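Local coordinates for Melibiose/raffinose/stachyose-binding protein MelE (Bacillus subtilis subsp. subtilis str. 168, PDB 4R6H) that binds melibiose, raffinose and stachyose as the solute-binding component of the MelEDC-MsmX ABC transporter that imports these sugars, at residues A[196-201]-A[385-390]; A[184-187]-A[193-196]; A[51-56]-A[333-338]; A[39-44]-A[307-312]; A[98-103]-A[375-380]. All coordinates share one frame; numbering follows the deposited sequence.

Contact 1 of 5, residues A[196-201]-A[385-390]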
# COMPACT_ATOMS: atom_id res chain seq x y z
N GLN A 196 -4.74 3.53 8.15
CA GLN A 196 -4.01 2.34 7.72
C GLN A 196 -4.50 1.08 8.47
O GLN A 196 -4.61 -0.01 7.90
CB GLN A 196 -2.51 2.55 7.94
CG GLN A 196 -1.70 1.38 7.42
CD GLN A 196 -0.21 1.59 7.33
OE1 GLN A 196 0.30 2.68 7.54
NE2 GLN A 196 0.50 0.52 6.95
N TYR A 197 -4.72 1.26 9.77
CA TYR A 197 -5.25 0.18 10.61
C TYR A 197 -6.60 -0.32 10.05
O TYR A 197 -6.82 -1.52 9.84
CB TYR A 197 -5.36 0.65 12.08
CG TYR A 197 -6.28 -0.20 12.91
CD1 TYR A 197 -5.86 -1.43 13.43
CD2 TYR A 197 -7.59 0.19 13.09
CE1 TYR A 197 -6.76 -2.24 14.15
CE2 TYR A 197 -8.49 -0.61 13.78
CZ TYR A 197 -8.05 -1.80 14.34
OH TYR A 197 -8.96 -2.59 15.02
N TYR A 198 -7.52 0.62 9.90
CA TYR A 198 -8.85 0.26 9.40
C TYR A 198 -8.78 -0.38 8.03
O TYR A 198 -9.45 -1.38 7.76
CB TYR A 198 -9.77 1.44 9.38
CG TYR A 198 -10.39 1.88 10.70
CD1 TYR A 198 -11.27 1.04 11.40
CD2 TYR A 198 -10.22 3.16 11.18
CE1 TYR A 198 -11.89 1.47 12.57
CE2 TYR A 198 -10.85 3.58 12.33
CZ TYR A 198 -11.70 2.75 13.01
OH TYR A 198 -12.30 3.22 14.17
N ASP A 199 -8.03 0.25 7.12
CA ASP A 199 -7.97 -0.21 5.74
C ASP A 199 -7.39 -1.61 5.64
O ASP A 199 -7.97 -2.49 4.94
CB ASP A 199 -7.15 0.82 4.92
CG ASP A 199 -7.48 0.83 3.45
OD1 ASP A 199 -8.52 0.35 3.03
OD2 ASP A 199 -6.71 1.46 2.72
N GLN A 200 -6.26 -1.87 6.30
CA GLN A 200 -5.65 -3.17 6.20
C GLN A 200 -6.54 -4.25 6.80
O GLN A 200 -6.72 -5.28 6.19
CB GLN A 200 -4.26 -3.27 6.86
CG GLN A 200 -3.14 -2.69 6.05
CD GLN A 200 -1.76 -2.87 6.67
OE1 GLN A 200 -0.97 -1.95 6.64
NE2 GLN A 200 -1.42 -4.10 7.06
N PHE A 201 -7.09 -3.99 8.00
CA PHE A 201 -7.86 -5.05 8.67
C PHE A 201 -9.26 -5.23 8.08
O PHE A 201 -9.89 -6.26 8.29
CB PHE A 201 -7.87 -4.89 10.19
CG PHE A 201 -6.60 -5.34 10.86
CD1 PHE A 201 -6.28 -6.70 10.95
CD2 PHE A 201 -5.74 -4.42 11.41
CE1 PHE A 201 -5.12 -7.09 11.60
CE2 PHE A 201 -4.60 -4.81 12.09
CZ PHE A 201 -4.27 -6.17 12.16
N ASP A 385 -9.69 9.38 4.02
CA ASP A 385 -9.64 10.45 4.99
C ASP A 385 -10.67 10.26 6.11
O ASP A 385 -10.39 10.55 7.25
CB ASP A 385 -9.81 11.82 4.31
CG ASP A 385 -8.51 12.36 3.69
OD1 ASP A 385 -7.40 11.89 4.01
OD2 ASP A 385 -8.60 13.30 2.89
N VAL A 386 -11.85 9.75 5.75
CA VAL A 386 -12.91 9.52 6.72
C VAL A 386 -12.48 8.43 7.71
O VAL A 386 -12.66 8.56 8.90
CB VAL A 386 -14.20 9.07 6.04
CG1 VAL A 386 -15.27 8.80 7.09
CG2 VAL A 386 -14.70 10.16 5.08
N LEU A 387 -11.84 7.35 7.22
CA LEU A 387 -11.34 6.29 8.14
C LEU A 387 -10.32 6.88 9.15
O LEU A 387 -10.31 6.54 10.31
CB LEU A 387 -10.72 5.14 7.33
CG LEU A 387 -11.69 4.32 6.48
CD1 LEU A 387 -10.89 3.42 5.55
CD2 LEU A 387 -12.68 3.52 7.32
N GLY A 388 -9.44 7.75 8.65
CA GLY A 388 -8.46 8.38 9.51
C GLY A 388 -9.11 9.25 10.57
O GLY A 388 -8.77 9.15 11.76
N THR A 389 -10.08 10.06 10.12
CA THR A 389 -10.90 10.94 10.96
C THR A 389 -11.52 10.18 12.12
O THR A 389 -11.35 10.54 13.29
CB THR A 389 -12.07 11.61 10.15
OG1 THR A 389 -11.57 12.63 9.30
CG2 THR A 389 -13.13 12.17 11.04
N VAL A 390 -12.25 9.13 11.81
CA VAL A 390 -13.00 8.44 12.86
C VAL A 390 -12.06 7.75 13.84
O VAL A 390 -12.31 7.69 15.04
CB VAL A 390 -14.09 7.48 12.32
CG1 VAL A 390 -15.11 8.26 11.49
CG2 VAL A 390 -13.53 6.28 11.58
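The Y198 ring meets the backbone carbonyl of L387 obliquely, its CD2 atom 3.5 Å from L387 O, while CE2 of Y198, next along the ring, lies 3.9 Å from V390 CG2. Y198 has CG anti to its carbonyl carbon (chi1 -79°), and this swings the ring out of helix 192-206 toward helix 383-395. The approach to the methyl group is oblique as well, and the side chains of Y198 and V390 cross at about a right angle. Nearer the backbone, Y198 CB packs against L387 CD2 at 4.1 Å, which gives the aromatic residue a second apolar foothold one turn from V390. Two helices of the solute-binding protein fold thus meet in a buried contact through one large side chain set against residues i and i+3 of its partner, the closest CA atoms being those of Y198 and L387 at 6.6 Å. No hydrogen bond joins the two segments. The phenol oxygen instead bonds to S232 of helix 229-240, tying the ring to a third helix, and L387 and V390 also touch helix 401-420 through L408 and I404, respectively.

Contact 2 of 5, residues A[184-187]-A[193-196]; sequences FWFA and SFAQ
With chi1 at -61°, S193 places OG anti to its own carbonyl carbon, and F186 turns its ring by the same kind of rotation toward the helix that starts just after the loop. The serine hydroxyl then donates to the backbone carbonyl of A187, S193 OG to A187 O 2.7 Å. The donor stands well above the carbonyl plane, 53° out of it, so the bond is short but does not follow a lone-pair direction. D190 O is a second, weak partner of the same hydroxyl, the bond to A187 being the stronger. Beside it, the methyl group of A187 has its CB 3.7 Å from S193 OG.

The second element is aromatic. The rings of F186 and F194 are nearly parallel, with 18° between their planes, but are slid apart: their centroids are 5.2 Å from each other and there is little overlap, the nearest atoms being F186 CD2 and F194 CD1 at 3.9 Å. The F186 ring also presents its edge to the backbone, since S193 O lies near the ring plane, 3.5 Å from F186 CE2.

The contact closes the short connection that links strand 182-185 of the mixed sheet to helix 192-206, which follows it. F194 also packs on Q392 and A395 of helix 383-395, and F186 N bonds to N245. Chemically, the corner combines a hydroxyl-to-carbonyl bond with a carbonyl at an aromatic edge, where the partly positive ring hydrogens would be expected to favour the oxygen, while the displaced rings probably contribute mainly dispersion.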
# COMPACT_ATOMS: atom_id res chain seq x y z
N PHE A 184 1.80 -1.89 20.66
CA PHE A 184 1.40 -1.57 19.27
C PHE A 184 1.37 -0.09 19.15
O PHE A 184 0.59 0.55 19.80
CB PHE A 184 0.04 -2.19 19.06
CG PHE A 184 -0.51 -2.14 17.66
CD1 PHE A 184 0.31 -2.07 16.53
CD2 PHE A 184 -1.88 -2.27 17.46
CE1 PHE A 184 -0.23 -2.09 15.25
CE2 PHE A 184 -2.42 -2.32 16.18
CZ PHE A 184 -1.60 -2.21 15.08
N TRP A 185 2.25 0.50 18.36
CA TRP A 185 2.48 1.94 18.36
C TRP A 185 1.86 2.62 17.18
O TRP A 185 1.96 2.15 16.06
CB TRP A 185 3.99 2.23 18.36
CG TRP A 185 4.37 3.65 18.59
CD1 TRP A 185 4.66 4.25 19.79
CD2 TRP A 185 4.61 4.63 17.60
NE1 TRP A 185 5.02 5.56 19.60
CE2 TRP A 185 5.02 5.83 18.26
CE3 TRP A 185 4.53 4.63 16.21
CZ2 TRP A 185 5.31 7.01 17.55
CZ3 TRP A 185 4.83 5.79 15.52
CH2 TRP A 185 5.24 6.95 16.18
N PHE A 186 1.16 3.72 17.46
CA PHE A 186 0.56 4.59 16.45
C PHE A 186 1.06 6.01 16.51
O PHE A 186 1.09 6.63 17.59
CB PHE A 186 -1.00 4.68 16.64
CG PHE A 186 -1.74 3.48 16.15
CD1 PHE A 186 -1.89 2.38 16.95
CD2 PHE A 186 -2.26 3.44 14.88
CE1 PHE A 186 -2.58 1.26 16.51
CE2 PHE A 186 -2.96 2.35 14.42
CZ PHE A 186 -3.11 1.24 15.24
N ALA A 187 1.36 6.53 15.34
CA ALA A 187 1.65 7.96 15.21
C ALA A 187 0.29 8.69 14.97
O ALA A 187 0.03 9.17 13.87
CB ALA A 187 2.62 8.21 14.08
N SER A 193 -2.48 7.30 10.15
CA SER A 193 -2.04 6.16 10.98
C SER A 193 -3.21 5.27 11.34
O SER A 193 -3.09 4.03 11.39
CB SER A 193 -1.33 6.67 12.23
OG SER A 193 -0.18 7.43 11.81
N PHE A 194 -4.34 5.88 11.67
CA PHE A 194 -5.52 5.07 11.98
C PHE A 194 -6.21 4.57 10.74
O PHE A 194 -6.76 3.46 10.70
CB PHE A 194 -6.51 5.85 12.84
CG PHE A 194 -5.94 6.27 14.17
CD1 PHE A 194 -5.63 5.30 15.11
CD2 PHE A 194 -5.70 7.61 14.47
CE1 PHE A 194 -5.11 5.66 16.34
CE2 PHE A 194 -5.17 7.97 15.69
CZ PHE A 194 -4.86 7.01 16.62
N ALA A 195 -6.18 5.36 9.66
CA ALA A 195 -6.73 4.88 8.43
C ALA A 195 -6.06 3.59 7.99
O ALA A 195 -6.70 2.68 7.44
CB ALA A 195 -6.68 5.94 7.33
N GLN A 196 -4.74 3.53 8.15
CA GLN A 196 -4.01 2.34 7.72
C GLN A 196 -4.50 1.08 8.47
O GLN A 196 -4.61 -0.01 7.90
CB GLN A 196 -2.51 2.55 7.94
CG GLN A 196 -1.70 1.38 7.42
CD GLN A 196 -0.21 1.59 7.33
OE1 GLN A 196 0.30 2.68 7.54
NE2 GLN A 196 0.50 0.52 6.95

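Contact 3 of 5, residues A[51-56]-A[333-338]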
# COMPACT_ATOMS: atom_id res chain seq x y z
N ARG A 51 14.93 9.09 -12.79
CA ARG A 51 15.61 10.01 -13.69
C ARG A 51 16.86 9.38 -14.31
O ARG A 51 17.12 9.58 -15.48
CB ARG A 51 15.96 11.32 -12.99
CG ARG A 51 14.72 12.15 -12.65
CD ARG A 51 15.10 13.52 -12.10
NE ARG A 51 13.94 14.18 -11.49
CZ ARG A 51 13.75 14.34 -10.18
NH1 ARG A 51 14.67 13.91 -9.29
NH2 ARG A 51 12.65 14.95 -9.74
N LYS A 52 17.62 8.61 -13.53
CA LYS A 52 18.83 8.00 -14.06
C LYS A 52 18.44 6.96 -15.13
O LYS A 52 19.08 6.86 -16.17
CB LYS A 52 19.72 7.45 -12.93
CG LYS A 52 19.70 5.96 -12.67
CD LYS A 52 20.94 5.32 -13.25
CE LYS A 52 22.03 5.15 -12.20
NZ LYS A 52 22.91 4.01 -12.52
N LEU A 53 17.38 6.19 -14.91
CA LEU A 53 16.96 5.23 -15.89
C LEU A 53 16.40 5.92 -17.14
O LEU A 53 16.59 5.43 -18.23
CB LEU A 53 15.94 4.25 -15.28
CG LEU A 53 16.55 3.23 -14.32
CD1 LEU A 53 15.40 2.49 -13.65
CD2 LEU A 53 17.50 2.25 -14.99
N ALA A 54 15.70 7.03 -16.95
CA ALA A 54 15.22 7.83 -18.10
C ALA A 54 16.40 8.33 -18.91
O ALA A 54 16.40 8.24 -20.15
CB ALA A 54 14.36 8.96 -17.66
N ALA A 55 17.45 8.80 -18.24
CA ALA A 55 18.65 9.23 -18.96
C ALA A 55 19.33 8.09 -19.75
O ALA A 55 19.83 8.29 -20.87
CB ALA A 55 19.62 9.88 -18.00
N ALA A 56 19.34 6.89 -19.18
CA ALA A 56 19.87 5.72 -19.83
C ALA A 56 19.02 5.34 -21.03
O ALA A 56 19.54 4.94 -22.07
CB ALA A 56 19.99 4.57 -18.84
N PRO A 333 15.68 -6.95 -16.81
CA PRO A 333 15.95 -7.29 -15.41
C PRO A 333 16.90 -6.36 -14.64
O PRO A 333 16.63 -6.03 -13.49
CB PRO A 333 16.57 -8.70 -15.50
CG PRO A 333 16.02 -9.26 -16.77
CD PRO A 333 15.80 -8.10 -17.71
N ALA A 334 17.99 -5.90 -15.23
CA ALA A 334 18.88 -5.02 -14.50
C ALA A 334 18.20 -3.73 -14.15
O ALA A 334 18.38 -3.21 -13.05
CB ALA A 334 20.16 -4.73 -15.26
N ASN A 335 17.42 -3.19 -15.10
CA ASN A 335 16.68 -1.96 -14.83
C ASN A 335 15.55 -2.14 -13.81
O ASN A 335 15.36 -1.30 -12.91
CB ASN A 335 16.12 -1.38 -16.12
CG ASN A 335 17.22 -0.99 -17.11
OD1 ASN A 335 18.33 -0.67 -16.70
ND2 ASN A 335 16.91 -0.98 -18.39
N ALA A 336 14.83 -3.23 -13.93
CA ALA A 336 13.74 -3.50 -12.99
C ALA A 336 14.27 -3.71 -11.60
O ALA A 336 13.66 -3.26 -10.63
CB ALA A 336 12.92 -4.68 -13.43
N LYS A 337 15.43 -4.35 -11.49
CA LYS A 337 16.04 -4.56 -10.17
C LYS A 337 16.45 -3.24 -9.54
O LYS A 337 16.16 -2.95 -8.36
CB LYS A 337 17.25 -5.51 -10.29
CG LYS A 337 17.96 -5.85 -8.99
CD LYS A 337 19.08 -6.84 -9.27
CE LYS A 337 19.77 -7.33 -8.02
NZ LYS A 337 20.60 -6.29 -7.36
N GLN A 338 17.11 -2.39 -10.34
CA GLN A 338 17.52 -1.08 -9.88
C GLN A 338 16.36 -0.21 -9.41
O GLN A 338 16.37 0.37 -8.31
CB GLN A 338 18.36 -0.40 -10.97
CG GLN A 338 18.89 0.94 -10.57
CD GLN A 338 19.71 1.57 -11.69
OE1 GLN A 338 19.95 0.94 -12.70
NE2 GLN A 338 20.08 2.82 -11.50
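L53 fills the closely packed part of this contact, its CD2 methyl group standing 3.5 Å from N335 OD1 and 4.0 Å from N335 CB. Its other methyl group, L53 CD1, comes to 3.9 Å from N335 O, so the two branches of the leucine straddle one residue of the opposite helix. The CA atoms of L53 and N335 are also the nearest pair, at 7.3 Å. N335 holds its CG anti to the carbonyl carbon (chi1 -62°), and its amide nitrogen is bonded to F329 O at the end of the preceding helix; that bond fixes the amide whose oxygen meets the leucine. Q338 belongs to the same close-packed part: its fully extended side chain slides past L53 in the opposite direction, so the leucine is flanked by two residues of the facing helix. L53 is buried, whereas N335 and Q338 are only partly so.

Toward solvent the packing gives way to K52. This lysine is exposed and, in the conformer given, passes near the end of Q338; a second conformer was modelled, consistent with a less ordered outer side.

The segment axes run nearly antiparallel, at 160°, and approach to 11.2 Å, a wide spacing bridged by long side chains, with 199 Å² buried between the segments. Around this pair, helix 44-60 rests its A54 on V66 and L68 of strand 64-69, L53 also touches M330 of helix 320-331, and A336 of helix 333-343 packs on V352 in a loop.

Contact 4 of 5, residues A[39-44]-A[307-312]; sequences STMSTD and ERYTLA
Y309 carries a Met-aromatic contact with M41, joining the loop between strand 33-38 and helix 44-60 to the residue just before strand 310-313 in this solute-binding protein fold. The interaction is chiefly of the CH-pi kind: M41 CG sits 3.7 Å from the centroid of the Y309 ring and only 5° off the ring normal, hence almost exactly over the centre. The sulfur lies farther off, M41 SD being 4.9 Å from the Y309 centroid and 21° from the normal, and the extended chain carries M41 CE on to 4.0 Å from Y309 CD2. On the opposite face, R308 CG stands over the ring centre, so the tyrosine is sandwiched between two aliphatic carbons.

A hydroxyl meets the ring at its edge. T40 OG1 lies in the ring plane, 3.4 Å from Y309 CD1. This oxygen is hydrogen-bonded to D93, which accounts for its polar end, and no hydrogen bond crosses between the two segments themselves; the contact therefore rests on the faces and edge of a single aromatic ring.

Backbone N-H groups of the loop are held by a side chain of the following helix, where S42 N and T43 N both bond to E46 OE1 and T43 occupies the N-cap position. M41 also packs on F50 of that helix and on M339 of helix 333-343. Before the methionine the chain forms an ST turn, in which M41 N donates to S39 OG at 3.1 Å with an N-H...O angle of 164°.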
# COMPACT_ATOMS: atom_id res chain seq x y z
N SER A 39 4.29 10.18 -12.48
CA SER A 39 4.63 9.24 -11.43
C SER A 39 4.16 9.74 -10.06
O SER A 39 4.33 10.95 -9.78
CB SER A 39 6.14 8.99 -11.42
OG SER A 39 6.51 8.17 -10.29
N THR A 40 3.66 8.82 -9.23
CA THR A 40 3.37 9.12 -7.80
C THR A 40 4.54 8.88 -6.84
O THR A 40 4.35 8.97 -5.64
CB THR A 40 2.15 8.34 -7.29
OG1 THR A 40 2.42 6.93 -7.16
CG2 THR A 40 0.93 8.62 -8.14
N MET A 41 5.72 8.57 -7.37
CA MET A 41 6.88 8.33 -6.52
C MET A 41 7.16 9.57 -5.68
O MET A 41 6.98 10.68 -6.13
CB MET A 41 8.11 7.96 -7.33
CG MET A 41 8.01 6.60 -7.94
SD MET A 41 9.46 6.17 -8.90
CE MET A 41 8.94 4.67 -9.73
N SER A 42 7.63 9.33 -4.47
CA SER A 42 7.72 10.38 -3.42
C SER A 42 9.12 10.60 -2.87
O SER A 42 9.44 11.70 -2.48
CB SER A 42 6.73 10.06 -2.28
OG SER A 42 6.89 8.76 -1.77
N THR A 43 9.96 9.58 -2.85
CA THR A 43 11.26 9.71 -2.17
C THR A 43 12.36 10.10 -3.12
O THR A 43 12.27 9.93 -4.37
CB THR A 43 11.68 8.41 -1.46
OG1 THR A 43 12.20 7.48 -2.41
CG2 THR A 43 10.57 7.78 -0.65
N ASP A 44 13.42 10.69 -2.57
CA ASP A 44 14.54 11.07 -3.38
C ASP A 44 15.13 9.88 -4.12
O ASP A 44 15.49 10.03 -5.28
CB ASP A 44 15.63 11.77 -2.56
CG ASP A 44 15.22 13.18 -2.13
OD1 ASP A 44 14.11 13.65 -2.45
OD2 ASP A 44 16.03 13.87 -1.50
N GLU A 307 -0.68 -3.33 -6.45
CA GLU A 307 -0.13 -2.17 -7.16
C GLU A 307 0.49 -1.20 -6.21
O GLU A 307 -0.13 -0.83 -5.22
CB GLU A 307 -1.24 -1.34 -7.80
CG GLU A 307 -1.68 -1.76 -9.15
CD GLU A 307 -2.61 -0.73 -9.76
OE1 GLU A 307 -3.83 -1.00 -9.84
OE2 GLU A 307 -2.15 0.37 -10.11
N ARG A 308 1.67 -0.72 -6.55
CA ARG A 308 2.23 0.40 -5.87
C ARG A 308 2.50 1.49 -6.91
O ARG A 308 1.74 2.48 -7.01
CB ARG A 308 3.48 0.01 -5.06
CG ARG A 308 4.27 1.17 -4.49
CD ARG A 308 3.66 1.73 -3.26
NE ARG A 308 4.68 2.48 -2.52
CZ ARG A 308 4.41 3.43 -1.64
NH1 ARG A 308 3.16 3.76 -1.36
NH2 ARG A 308 5.40 4.07 -1.03
N TYR A 309 3.58 1.33 -7.67
CA TYR A 309 3.87 2.22 -8.80
C TYR A 309 3.74 1.45 -10.08
O TYR A 309 4.30 0.37 -10.23
CB TYR A 309 5.28 2.80 -8.70
CG TYR A 309 5.57 3.51 -7.42
CD1 TYR A 309 4.72 4.47 -6.92
CD2 TYR A 309 6.70 3.19 -6.70
CE1 TYR A 309 5.04 5.15 -5.75
CE2 TYR A 309 7.01 3.84 -5.54
CZ TYR A 309 6.16 4.80 -5.06
OH TYR A 309 6.41 5.50 -3.89
N THR A 310 3.04 2.03 -11.07
CA THR A 310 2.92 1.41 -12.37
C THR A 310 3.24 2.38 -13.50
O THR A 310 3.32 3.59 -13.27
CB THR A 310 1.52 0.84 -12.64
OG1 THR A 310 0.60 1.93 -12.83
CG2 THR A 310 1.02 -0.05 -11.50
N LEU A 311 3.46 1.81 -14.66
CA LEU A 311 3.55 2.54 -15.93
C LEU A 311 2.42 1.97 -16.78
O LEU A 311 2.49 0.82 -17.23
CB LEU A 311 4.91 2.33 -16.64
CG LEU A 311 6.04 3.12 -16.00
CD1 LEU A 311 7.41 2.60 -16.41
CD2 LEU A 311 5.94 4.62 -16.35
N ALA A 312 1.41 2.79 -17.02
CA ALA A 312 0.33 2.53 -17.95
C ALA A 312 0.51 3.47 -19.13
O ALA A 312 0.95 4.61 -18.97
CB ALA A 312 -1.01 2.79 -17.28

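Contact 5 of 5, residues A[98-103]-A[375-380]; sequences GKIRYG and DRLYLP
The backbones approach most closely at I100 and L377, whose CA atoms are 7.5 Å apart, where the weakly bonded helix 98-102 faces the end of helix 374-378. The I100 side chain crosses the gap, and I100 CD1 lies 3.4 Å from R376 O and 3.7 Å from L377 O. This methyl group therefore rests on consecutive carbonyls near the C-terminal end of the helix, where L379 is the first residue to leave helical geometry. Having CG1 anti to the carbonyl carbon (chi1 -70°), followed by an extended chi2 of -166°, lets the isoleucine stretch out toward them. Its remaining partner is apolar, L377 CD1 at 4.1 Å from I100 CD1. No hydrogen bond links the segments, and only 110 Å² is buried; I100 is exposed and L377 partly so, making this a slight surface contact.

The R376 side chain leads away from I100 and makes a weak hydrogen bond to H95 O. Helix 98-102 packs its Y102 on helix 75-84, and G98 N bonds to E307. Around helix 374-378, Y378 touches helix 215-220, L379 and P380 lie against helix 401-420, and D375 N is bonded by D199 of helix 192-206.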
# COMPACT_ATOMS: atom_id res chain seq x y z
N GLY A 98 -5.90 1.16 -11.20
CA GLY A 98 -5.78 0.80 -12.63
C GLY A 98 -7.10 0.51 -13.33
O GLY A 98 -7.44 1.12 -14.36
N LYS A 99 -7.90 -0.39 -12.75
CA LYS A 99 -9.14 -0.80 -13.40
C LYS A 99 -10.23 0.23 -13.17
O LYS A 99 -10.88 0.68 -14.11
CB LYS A 99 -9.58 -2.15 -12.89
CG LYS A 99 -8.57 -3.26 -13.11
CD LYS A 99 -9.13 -4.53 -12.49
CE LYS A 99 -8.49 -5.76 -13.06
NZ LYS A 99 -9.05 -6.96 -12.36
N ILE A 100 -10.42 0.62 -11.92
CA ILE A 100 -11.57 1.44 -11.53
C ILE A 100 -11.53 2.84 -12.12
O ILE A 100 -12.54 3.35 -12.59
CB ILE A 100 -11.71 1.56 -9.99
CG1 ILE A 100 -12.14 0.20 -9.41
CG2 ILE A 100 -12.69 2.68 -9.60
CD1 ILE A 100 -12.63 0.24 -7.98
N ARG A 101 -10.36 3.46 -12.08
CA ARG A 101 -10.22 4.84 -12.49
C ARG A 101 -9.69 4.97 -13.91
O ARG A 101 -10.07 5.88 -14.64
CB ARG A 101 -9.27 5.53 -11.51
CG ARG A 101 -9.15 7.02 -11.64
CD ARG A 101 -8.44 7.66 -10.46
NE ARG A 101 -9.13 7.55 -9.17
CZ ARG A 101 -8.62 7.88 -7.98
NH1 ARG A 101 -7.37 8.36 -7.86
NH2 ARG A 101 -9.34 7.73 -6.87
N TYR A 102 -8.80 4.06 -14.32
CA TYR A 102 -8.10 4.22 -15.61
C TYR A 102 -8.47 3.22 -16.70
O TYR A 102 -7.89 3.27 -17.78
CB TYR A 102 -6.60 4.19 -15.37
CG TYR A 102 -6.13 5.41 -14.64
CD1 TYR A 102 -6.01 6.62 -15.33
CD2 TYR A 102 -5.80 5.40 -13.30
CE1 TYR A 102 -5.56 7.75 -14.70
CE2 TYR A 102 -5.32 6.55 -12.65
CZ TYR A 102 -5.23 7.73 -13.37
OH TYR A 102 -4.75 8.88 -12.80
N GLY A 103 -9.44 2.36 -16.43
CA GLY A 103 -9.79 1.30 -17.36
C GLY A 103 -10.04 1.76 -18.78
O GLY A 103 -9.60 1.12 -19.74
N ASP A 375 -9.78 0.12 0.48
CA ASP A 375 -10.48 1.36 0.14
C ASP A 375 -10.45 1.64 -1.36
O ASP A 375 -11.40 2.24 -1.89
CB ASP A 375 -9.95 2.57 0.92
CG ASP A 375 -8.56 3.02 0.46
OD1 ASP A 375 -7.59 2.22 0.49
OD2 ASP A 375 -8.44 4.19 0.02
N ARG A 376 -9.39 1.21 -2.02
CA ARG A 376 -9.24 1.46 -3.44
C ARG A 376 -10.17 0.61 -4.28
O ARG A 376 -10.61 1.03 -5.34
CB ARG A 376 -7.74 1.33 -3.83
CG ARG A 376 -6.87 2.30 -3.03
CD ARG A 376 -5.44 2.46 -3.57
NE ARG A 376 -4.50 2.77 -2.48
CZ ARG A 376 -3.18 2.90 -2.61
NH1 ARG A 376 -2.60 2.78 -3.80
NH2 ARG A 376 -2.42 3.14 -1.54
N LEU A 377 -10.54 -0.56 -3.80
CA LEU A 377 -11.42 -1.39 -4.56
C LEU A 377 -12.88 -1.35 -4.13
O LEU A 377 -13.76 -1.52 -4.96
CB LEU A 377 -10.84 -2.83 -4.55
CG LEU A 377 -11.20 -3.78 -5.69
CD1 LEU A 377 -10.64 -3.27 -7.01
CD2 LEU A 377 -10.69 -5.19 -5.42
N TYR A 378 -13.15 -1.11 -2.84
CA TYR A 378 -14.47 -1.36 -2.25
C TYR A 378 -15.20 -0.13 -1.72
O TYR A 378 -16.39 -0.23 -1.43
CB TYR A 378 -14.36 -2.45 -1.17
CG TYR A 378 -13.96 -3.77 -1.75
CD1 TYR A 378 -14.86 -4.48 -2.53
CD2 TYR A 378 -12.69 -4.31 -1.58
CE1 TYR A 378 -14.52 -5.68 -3.12
CE2 TYR A 378 -12.33 -5.50 -2.15
CZ TYR A 378 -13.24 -6.20 -2.95
OH TYR A 378 -12.91 -7.41 -3.52
N LEU A 379 -14.52 1.02 -1.61
CA LEU A 379 -15.07 2.23 -1.06
C LEU A 379 -14.99 3.36 -2.09
O LEU A 379 -14.04 3.41 -2.90
CB LEU A 379 -14.30 2.65 0.21
CG LEU A 379 -14.38 1.66 1.37
CD1 LEU A 379 -13.67 2.18 2.56
CD2 LEU A 379 -15.82 1.28 1.72
N PRO A 380 -15.96 4.27 -2.02
CA PRO A 380 -15.85 5.44 -2.90
C PRO A 380 -14.66 6.31 -2.53
O PRO A 380 -14.22 6.38 -1.38
CB PRO A 380 -17.16 6.18 -2.63
CG PRO A 380 -17.60 5.75 -1.28
CD PRO A 380 -17.14 4.33 -1.14

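Contacts 1 and 2 lie together, centres about 9 Å apart, sharing helix 192-206 and residue Q196. Contacts 3 and 4 form a second group, centres about 14 Å apart, on the opposite side of the chain's centre; the centres of contacts 1 and 3 are about 35 Å apart. Contact 5 touches contact 1 and contact 4, one from each group, and its helix 374-378 is followed in the chain by helix 383-395 of contact 1. Along the chain, contact 2 is local and nested within the loops closed by 3, 4 and 5, while contacts 1, 3, 4 and 5 interleave. Such repeated crossing is consistent with the two-lobed solute-binding fold, here in an open conformation, with contact 5 as a slight bridge.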